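Local coordinates for RNA-binding protein RMD9, mitochondrial (Saccharomyces cerevisiae S288C, PDB 7A9X) that binds a dodecameric motif in the 3'-UTRs of mitochondrial mRNAs and takes part in the processing or stability of those messages, at residues L251-I256 against H287-G292; Y351-N356 against G395-D400; L543-L548 against R563-C568. All coordinates share one frame; numbering follows the deposited sequence.

Contact 1 (L251-I256 against H287-G292)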
# COMPACT_ATOMS: atom_id res chain seq x y z
N LEU A 251 -18.12 -16.76 -4.68
CA LEU A 251 -18.40 -18.04 -4.04
C LEU A 251 -17.12 -18.86 -3.85
O LEU A 251 -16.95 -19.54 -2.83
CB LEU A 251 -19.43 -18.82 -4.85
CG LEU A 251 -20.17 -19.95 -4.14
CD1 LEU A 251 -20.78 -19.45 -2.84
CD2 LEU A 251 -21.24 -20.53 -5.04
N ILE A 252 -16.21 -18.80 -4.83
CA ILE A 252 -14.92 -19.48 -4.68
C ILE A 252 -14.14 -18.88 -3.51
O ILE A 252 -13.56 -19.61 -2.70
CB ILE A 252 -14.12 -19.40 -5.99
CG1 ILE A 252 -14.80 -20.24 -7.07
CG2 ILE A 252 -12.69 -19.86 -5.78
CD1 ILE A 252 -14.33 -19.93 -8.47
N LYS A 253 -14.12 -17.55 -3.40
CA LYS A 253 -13.37 -16.90 -2.33
C LYS A 253 -13.91 -17.29 -0.96
O LYS A 253 -13.14 -17.52 -0.03
CB LYS A 253 -13.40 -15.38 -2.51
CG LYS A 253 -12.64 -14.88 -3.73
CD LYS A 253 -12.62 -13.36 -3.79
CE LYS A 253 -11.79 -12.87 -4.96
NZ LYS A 253 -11.64 -11.39 -4.97
N VAL A 254 -15.24 -17.35 -0.82
CA VAL A 254 -15.84 -17.77 0.45
C VAL A 254 -15.37 -19.17 0.82
O VAL A 254 -14.93 -19.42 1.95
CB VAL A 254 -17.37 -17.69 0.36
CG1 VAL A 254 -18.01 -18.35 1.58
CG2 VAL A 254 -17.83 -16.25 0.24
N PHE A 255 -15.44 -20.10 -0.14
CA PHE A 255 -15.07 -21.48 0.13
C PHE A 255 -13.57 -21.65 0.37
O PHE A 255 -13.17 -22.59 1.06
CB PHE A 255 -15.53 -22.37 -1.03
CG PHE A 255 -17.01 -22.62 -1.04
CD1 PHE A 255 -17.68 -22.89 0.13
CD2 PHE A 255 -17.73 -22.56 -2.23
CE1 PHE A 255 -19.04 -23.12 0.14
CE2 PHE A 255 -19.09 -22.79 -2.23
CZ PHE A 255 -19.75 -23.07 -1.05
N ILE A 256 -12.74 -20.75 -0.17
CA ILE A 256 -11.32 -20.77 0.14
C ILE A 256 -11.09 -20.38 1.60
O ILE A 256 -10.35 -21.05 2.33
CB ILE A 256 -10.55 -19.84 -0.82
CG1 ILE A 256 -10.50 -20.45 -2.22
CG2 ILE A 256 -9.14 -19.58 -0.30
CD1 ILE A 256 -9.79 -19.57 -3.24
N HIS A 287 -7.59 -17.20 -8.83
CA HIS A 287 -6.28 -17.84 -8.78
C HIS A 287 -5.42 -17.22 -7.68
O HIS A 287 -4.85 -17.94 -6.85
CB HIS A 287 -5.58 -17.72 -10.14
CG HIS A 287 -4.34 -18.55 -10.26
ND1 HIS A 287 -4.12 -19.42 -11.30
CD2 HIS A 287 -3.23 -18.61 -9.48
CE1 HIS A 287 -2.95 -20.00 -11.16
NE2 HIS A 287 -2.38 -19.53 -10.06
N LEU A 288 -5.32 -15.89 -7.65
CA LEU A 288 -4.56 -15.23 -6.60
C LEU A 288 -5.15 -15.50 -5.22
O LEU A 288 -4.41 -15.55 -4.23
CB LEU A 288 -4.48 -13.73 -6.86
CG LEU A 288 -3.69 -13.29 -8.09
CD1 LEU A 288 -3.75 -11.78 -8.26
CD2 LEU A 288 -2.24 -13.75 -8.00
N SER A 289 -6.47 -15.67 -5.14
CA SER A 289 -7.09 -15.99 -3.85
C SER A 289 -6.61 -17.35 -3.33
O SER A 289 -6.40 -17.51 -2.13
CB SER A 289 -8.61 -15.97 -3.98
OG SER A 289 -9.23 -16.16 -2.72
N PHE A 290 -6.42 -18.32 -4.23
CA PHE A 290 -5.88 -19.61 -3.80
C PHE A 290 -4.48 -19.47 -3.23
O PHE A 290 -4.07 -20.25 -2.36
CB PHE A 290 -5.87 -20.61 -4.96
CG PHE A 290 -7.20 -21.25 -5.23
CD1 PHE A 290 -7.69 -22.26 -4.40
CD2 PHE A 290 -7.96 -20.86 -6.32
CE1 PHE A 290 -8.91 -22.85 -4.66
CE2 PHE A 290 -9.18 -21.46 -6.58
CZ PHE A 290 -9.66 -22.45 -5.75
N ILE A 291 -3.72 -18.49 -3.71
CA ILE A 291 -2.34 -18.32 -3.27
C ILE A 291 -2.28 -17.60 -1.93
O ILE A 291 -1.59 -18.05 -1.00
CB ILE A 291 -1.53 -17.57 -4.34
CG1 ILE A 291 -1.50 -18.38 -5.64
CG2 ILE A 291 -0.12 -17.27 -3.85
CD1 ILE A 291 -0.76 -17.69 -6.76
N GLY A 292 -2.99 -16.49 -1.80
CA GLY A 292 -2.86 -15.64 -0.64
C GLY A 292 -3.88 -15.87 0.46
O GLY A 292 -3.70 -15.36 1.58

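Contact 2 (Y351-N356 against G395-D400)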
# COMPACT_ATOMS: atom_id res chain seq x y z
N TYR A 351 9.97 -11.60 -10.98
CA TYR A 351 9.87 -10.17 -11.21
C TYR A 351 11.01 -9.66 -12.08
O TYR A 351 10.79 -9.05 -13.13
CB TYR A 351 9.83 -9.42 -9.87
CG TYR A 351 8.56 -9.64 -9.08
CD1 TYR A 351 7.32 -9.71 -9.70
CD2 TYR A 351 8.60 -9.77 -7.70
CE1 TYR A 351 6.16 -9.90 -8.97
CE2 TYR A 351 7.45 -9.96 -6.96
CZ TYR A 351 6.24 -10.03 -7.60
OH TYR A 351 5.09 -10.22 -6.87
N GLY A 352 12.25 -9.92 -11.66
CA GLY A 352 13.40 -9.44 -12.42
C GLY A 352 13.38 -7.93 -12.53
O GLY A 352 13.27 -7.21 -11.53
N ASN A 353 13.48 -7.43 -13.76
CA ASN A 353 13.40 -6.01 -14.05
C ASN A 353 12.07 -5.61 -14.67
O ASN A 353 11.92 -4.47 -15.12
CB ASN A 353 14.55 -5.59 -14.98
CG ASN A 353 15.91 -6.01 -14.45
OD1 ASN A 353 16.53 -5.30 -13.68
ND2 ASN A 353 16.38 -7.18 -14.88
N THR A 354 11.10 -6.53 -14.71
CA THR A 354 9.84 -6.27 -15.39
C THR A 354 8.93 -5.35 -14.60
O THR A 354 8.14 -4.61 -15.19
CB THR A 354 9.12 -7.60 -15.67
OG1 THR A 354 10.05 -8.54 -16.24
CG2 THR A 354 7.97 -7.40 -16.66
N VAL A 355 9.02 -5.37 -13.27
CA VAL A 355 8.09 -4.66 -12.43
C VAL A 355 8.73 -3.39 -11.89
O VAL A 355 9.94 -3.18 -12.00
CB VAL A 355 7.58 -5.55 -11.27
CG1 VAL A 355 6.96 -6.82 -11.81
CG2 VAL A 355 8.71 -5.86 -10.30
N ASN A 356 7.91 -2.53 -11.29
CA ASN A 356 8.41 -1.30 -10.71
C ASN A 356 9.23 -1.60 -9.45
O ASN A 356 9.05 -2.63 -8.80
CB ASN A 356 7.24 -0.38 -10.36
CG ASN A 356 6.24 -0.26 -11.49
OD1 ASN A 356 6.44 0.49 -12.45
ND2 ASN A 356 5.14 -1.01 -11.38
N GLY A 395 22.55 -11.51 -8.61
CA GLY A 395 22.49 -12.36 -9.78
C GLY A 395 21.21 -12.23 -10.58
O GLY A 395 21.18 -12.63 -11.75
N VAL A 396 20.16 -11.68 -9.98
CA VAL A 396 18.89 -11.51 -10.67
C VAL A 396 18.80 -10.16 -11.36
O VAL A 396 18.38 -10.07 -12.52
CB VAL A 396 17.73 -11.71 -9.68
CG1 VAL A 396 16.39 -11.52 -10.37
CG2 VAL A 396 17.81 -13.08 -9.03
N LYS A 397 19.21 -9.09 -10.68
CA LYS A 397 19.08 -7.74 -11.21
C LYS A 397 20.06 -6.84 -10.49
O LYS A 397 20.69 -7.22 -9.51
CB LYS A 397 17.65 -7.22 -11.03
CG LYS A 397 17.19 -7.20 -9.58
CD LYS A 397 15.76 -6.70 -9.45
CE LYS A 397 15.65 -5.21 -9.74
NZ LYS A 397 16.34 -4.38 -8.71
N LYS A 398 20.19 -5.61 -11.01
CA LYS A 398 20.92 -4.58 -10.29
C LYS A 398 20.17 -4.25 -9.00
O LYS A 398 18.94 -4.15 -8.99
CB LYS A 398 21.08 -3.33 -11.15
CG LYS A 398 22.10 -3.46 -12.27
CD LYS A 398 22.27 -2.16 -13.03
CE LYS A 398 23.31 -2.28 -14.13
NZ LYS A 398 23.52 -1.00 -14.85
N ILE A 399 20.92 -4.08 -7.91
CA ILE A 399 20.29 -3.87 -6.62
C ILE A 399 19.66 -2.49 -6.57
O ILE A 399 20.27 -1.49 -6.97
CB ILE A 399 21.31 -4.07 -5.48
CG1 ILE A 399 21.87 -5.49 -5.52
CG2 ILE A 399 20.66 -3.80 -4.14
CD1 ILE A 399 22.82 -5.80 -4.38
N ASP A 400 18.42 -2.43 -6.10
CA ASP A 400 17.73 -1.18 -5.86
C ASP A 400 17.96 -0.73 -4.42
O ASP A 400 18.31 -1.52 -3.54
CB ASP A 400 16.24 -1.33 -6.13
CG ASP A 400 15.69 -2.64 -5.59
OD1 ASP A 400 16.07 -3.71 -6.10
OD2 ASP A 400 14.89 -2.59 -4.63

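Contact 3 (L543-L548 against R563-C568). With nucleotides of chain B.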
# COMPACT_ATOMS: atom_id res chain seq x y z
N LEU A 543 22.75 17.69 21.95
CA LEU A 543 23.01 17.84 20.52
C LEU A 543 21.70 17.88 19.74
O LEU A 543 21.57 18.63 18.76
CB LEU A 543 23.89 16.69 20.02
CG LEU A 543 24.23 16.72 18.53
CD1 LEU A 543 25.08 17.94 18.20
CD2 LEU A 543 24.92 15.44 18.11
N TYR A 544 20.72 17.08 20.16
CA TYR A 544 19.42 17.05 19.49
C TYR A 544 18.72 18.40 19.57
O TYR A 544 18.20 18.91 18.57
CB TYR A 544 18.56 15.95 20.10
CG TYR A 544 17.10 15.99 19.74
CD1 TYR A 544 16.65 15.52 18.51
CD2 TYR A 544 16.16 16.48 20.63
CE1 TYR A 544 15.31 15.55 18.17
CE2 TYR A 544 14.82 16.51 20.31
CZ TYR A 544 14.40 16.04 19.08
OH TYR A 544 13.07 16.07 18.76
N LEU A 545 18.71 19.01 20.77
CA LEU A 545 18.07 20.31 20.93
C LEU A 545 18.87 21.41 20.25
O LEU A 545 18.29 22.44 19.87
CB LEU A 545 17.89 20.62 22.41
CG LEU A 545 16.87 19.74 23.15
CD1 LEU A 545 16.93 20.02 24.64
CD2 LEU A 545 15.47 19.99 22.61
N LYS A 546 20.18 21.23 20.10
CA LYS A 546 20.99 22.23 19.42
C LYS A 546 20.70 22.25 17.93
O LYS A 546 20.60 23.32 17.32
CB LYS A 546 22.47 21.97 19.68
CG LYS A 546 23.40 22.87 18.89
CD LYS A 546 24.85 22.49 19.13
CE LYS A 546 25.22 22.64 20.60
NZ LYS A 546 26.66 22.33 20.83
N ILE A 547 20.55 21.07 17.32
CA ILE A 547 20.28 21.01 15.89
C ILE A 547 18.87 21.49 15.59
O ILE A 547 18.63 22.15 14.57
CB ILE A 547 20.51 19.57 15.37
CG1 ILE A 547 21.94 19.13 15.67
CG2 ILE A 547 20.23 19.50 13.88
CD1 ILE A 547 22.22 17.69 15.31
N LEU A 548 17.91 21.18 16.46
CA LEU A 548 16.54 21.66 16.28
C LEU A 548 16.50 23.18 16.22
O LEU A 548 15.92 23.76 15.30
CB LEU A 548 15.64 21.15 17.40
CG LEU A 548 15.16 19.70 17.35
CD1 LEU A 548 14.17 19.46 18.48
CD2 LEU A 548 14.52 19.39 16.01
N ARG A 563 6.28 19.84 18.10
CA ARG A 563 6.13 18.40 17.88
C ARG A 563 7.34 17.63 18.38
O ARG A 563 7.21 16.59 19.03
CB ARG A 563 5.88 18.13 16.40
CG ARG A 563 6.00 16.67 15.99
CD ARG A 563 5.87 16.53 14.48
NE ARG A 563 6.12 15.15 14.04
CZ ARG A 563 5.16 14.28 13.74
NH1 ARG A 563 5.48 13.05 13.35
NH2 ARG A 563 3.89 14.63 13.84
N TYR A 564 8.54 18.13 18.09
CA TYR A 564 9.78 17.44 18.43
C TYR A 564 10.43 17.99 19.69
O TYR A 564 11.64 17.85 19.88
CB TYR A 564 10.75 17.51 17.25
CG TYR A 564 10.33 16.64 16.09
CD1 TYR A 564 10.58 15.27 16.11
CD2 TYR A 564 9.67 17.17 14.99
CE1 TYR A 564 10.19 14.46 15.06
CE2 TYR A 564 9.28 16.37 13.94
CZ TYR A 564 9.54 15.02 13.98
OH TYR A 564 9.15 14.21 12.93
N THR A 565 9.63 18.60 20.57
CA THR A 565 10.14 19.12 21.84
C THR A 565 9.12 18.86 22.94
O THR A 565 9.25 17.90 23.70
CB THR A 565 10.47 20.61 21.73
OG1 THR A 565 11.47 20.81 20.72
CG2 THR A 565 10.98 21.17 23.04
N THR A 566 8.10 19.71 23.02
CA THR A 566 7.08 19.53 24.05
C THR A 566 6.23 18.29 23.77
O THR A 566 5.96 17.50 24.68
CB THR A 566 6.20 20.77 24.14
OG1 THR A 566 7.03 21.92 24.34
CG2 THR A 566 5.22 20.66 25.30
N GLY A 567 5.82 18.10 22.51
CA GLY A 567 5.04 16.92 22.17
C GLY A 567 5.84 15.63 22.25
O GLY A 567 5.31 14.59 22.64
N CYS A 568 7.13 15.68 21.89
CA CYS A 568 7.97 14.50 22.00
C CYS A 568 8.22 14.13 23.46
O CYS A 568 8.41 12.95 23.78
CB CYS A 568 9.29 14.73 21.27
SG CYS A 568 10.42 13.30 21.27
P U B 14 1.73 11.28 13.94
OP1 U B 14 0.53 11.25 13.07
OP2 U B 14 3.06 11.56 13.34
O5' U B 14 1.46 12.33 15.11
C5' U B 14 0.30 12.24 15.93
C4' U B 14 0.32 13.25 17.06
O4' U B 14 1.54 13.07 17.84
C3' U B 14 0.30 14.72 16.63
O3' U B 14 -0.45 15.47 17.58
C2' U B 14 1.77 15.11 16.71
O2' U B 14 2.00 16.49 16.90
C1' U B 14 2.25 14.29 17.90
N1 U B 14 3.69 13.98 17.85
C2 U B 14 4.52 14.60 18.76
O2 U B 14 4.10 15.39 19.60
N3 U B 14 5.85 14.28 18.66
C4 U B 14 6.42 13.41 17.75
O4 U B 14 7.63 13.21 17.78
C5 U B 14 5.49 12.80 16.84
C6 U B 14 4.19 13.10 16.92
P U B 13 6.98 9.58 13.76
OP1 U B 13 7.54 10.92 14.05
OP2 U B 13 7.74 8.36 14.13
O5' U B 13 5.55 9.47 14.44
C5' U B 13 4.66 8.41 14.13
C4' U B 13 3.59 8.27 15.19
O4' U B 13 4.20 7.81 16.42
C3' U B 13 2.88 9.56 15.57
O3' U B 13 1.80 9.86 14.70
C2' U B 13 2.44 9.30 17.01
O2' U B 13 1.25 8.54 17.03
C1' U B 13 3.59 8.44 17.53
N1 U B 13 4.62 9.22 18.25
C2 U B 13 4.31 9.79 19.47
O2 U B 13 3.22 9.70 20.00
N3 U B 13 5.35 10.48 20.06
C4 U B 13 6.63 10.65 19.57
O4 U B 13 7.44 11.31 20.22
C5 U B 13 6.87 10.03 18.31
C6 U B 13 5.89 9.35 17.71

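Contact 1 (L251-I256 against H287-G292)
I256 sets its CD1 methyl squarely on one face of the F290 ring, joining helix 245-257 to helix 281-292 in the alpha-solenoid of pentatricopeptide (PPR) repeats. The two helices belong to repeats inferred to be consecutive, the third and fourth, and run nearly parallel: the short segment axes are 11° apart and approach to 9.9 Å. No hydrogen bond spans the pair, so shape carries the contact. The tight part is the CH-pi contact, with I256 CD1 3.5 Å from the centroid of the F290 ring and only 6° off its normal. All six ring carbons therefore lie at similar distances from this one methyl. The two side chains cross at about a right angle. I256 reaches the ring because CG1 is turned anti to its carbonyl carbon (chi1 -71°) and the chain is extended beyond it, carrying CD1 to the ring. One turn earlier I252 adds its CG2 methyl, 3.9 Å from F290 CE2 and oblique to the ring. F303 stacks with F290 and F268 meets it edge-to-face, which places the ring in the buried layer between helices. The looser side is that of K253, which is partly exposed and touches its neighbour with the root of its chain: CG passes 3.8 Å from S289 OG. Beyond CG the chain is extended and its ammonium makes a long, weak ion pair with E285. S289 faces both regimes. Its hydroxyl is hydrogen-bonded to D293, just past the end of the same helix, which satisfies a buried polar atom in apolar company, and the same OG rests 3.5 Å from I256 CD1.

Contact 2 (Y351-N356 against G395-D400)
K397 leans its aliphatic chain against G352 and N353, where the loop after helix 337-351 meets the end of helix 379-396, just past the ends of two neighbouring inferred PPR repeats. Its CB lies 3.5 Å from N353 OD1. CG sits between the backbone N and the carbonyl carbon (chi1 59°), which brings CD to 3.3 Å from G352 O. CE runs on past that same oxygen, at 3.6 Å, and then the bends at chi3 and chi4 swing NZ back to its own segment. There the ammonium takes K398 O at 2.6 Å, nearly in line with the carbonyl, and forms a salt bridge with D400 OD1 at 2.7 Å, on the anti side of the carboxylate and 32° out of its plane. D400 OD1 also bonds Y393 OH. The loop partner is a type II' turn from Y351 to T354, whose positive phi at G352 suits glycine; V396 CG1 touches that CA at 4.2 Å. A leucine in place of K397 would probably leave D400 without its cationic mate and K398 O without its ammonium donor. The chemistry is thus divided: the lysine's carbons make the contact between the segments, while its charge braces the turn into helix 401-410.

Contact 3 (L543-L548 against R563-C568)
Y544 drives its hydroxyl into the backbone of Y564, where OH donates to Y564 O at a short 2.5 Å. The oxygen lies at the edge of the Y544 ring, near its plane, and the donor is tilted 18° from the carbonyl plane. L548 CD1 flanks the same carbonyl, 3.3 Å from Y564 O, and also meets Y564 CB and T565 OG1, a hydroxyl hydrogen-bonded to V561 O. Y544 leaves helix 540-551 with its ring swung opposite the backbone N (chi1 167°) and crosses the Y564 side chain at about a right angle. One shell out, the Y564 ring is packed on a face by R563 CG, and its OH bonds S482 and takes a weak bond from R563 NE, which may help to orient R563 toward the RNA. The R563 guanidinium lies with one face over C5 of U14 of chain B, while NH1, at 2.8 Å, and NH2 both bond OP2 of that nucleotide; NH1 also weakly bonds OP1 of U13 of chain B. The peptide oxygen of R563 receives a weak bond from N3 of U14 of chain B, and G567 CA comes within 3.1 Å of O2 of U14 of chain B, where a side chain would clash. The whole joint sits in the all-helical C-terminal part: helix 540-551 backs onto helix 454-470 through L543 and I547, while Y544 and Y564 both lean on R485 of helix 478-486.

Following the chain from the N terminus, the three contacts come strictly in series; none encloses or crosses another. Contact 1 closes a loop of 30 residues, tying the leading helices of two successive repeats directly, with helix 261-270 in the loop between them. Contact 2 then spans 38 residues, mostly helices 357-374 and 379-396, and joins the two turns that bracket this hairpin. Its centre lies about 29 Å from that of contact 1. Contact 3 closes the shortest loop, 14 residues, beyond the last of the inferred PPR repeats, and its centre is about 49 Å from that of contact 1, across the centre of the chain. Together they sample the solenoid from its middle repeats to its C-terminal helices, all near the bound RNA.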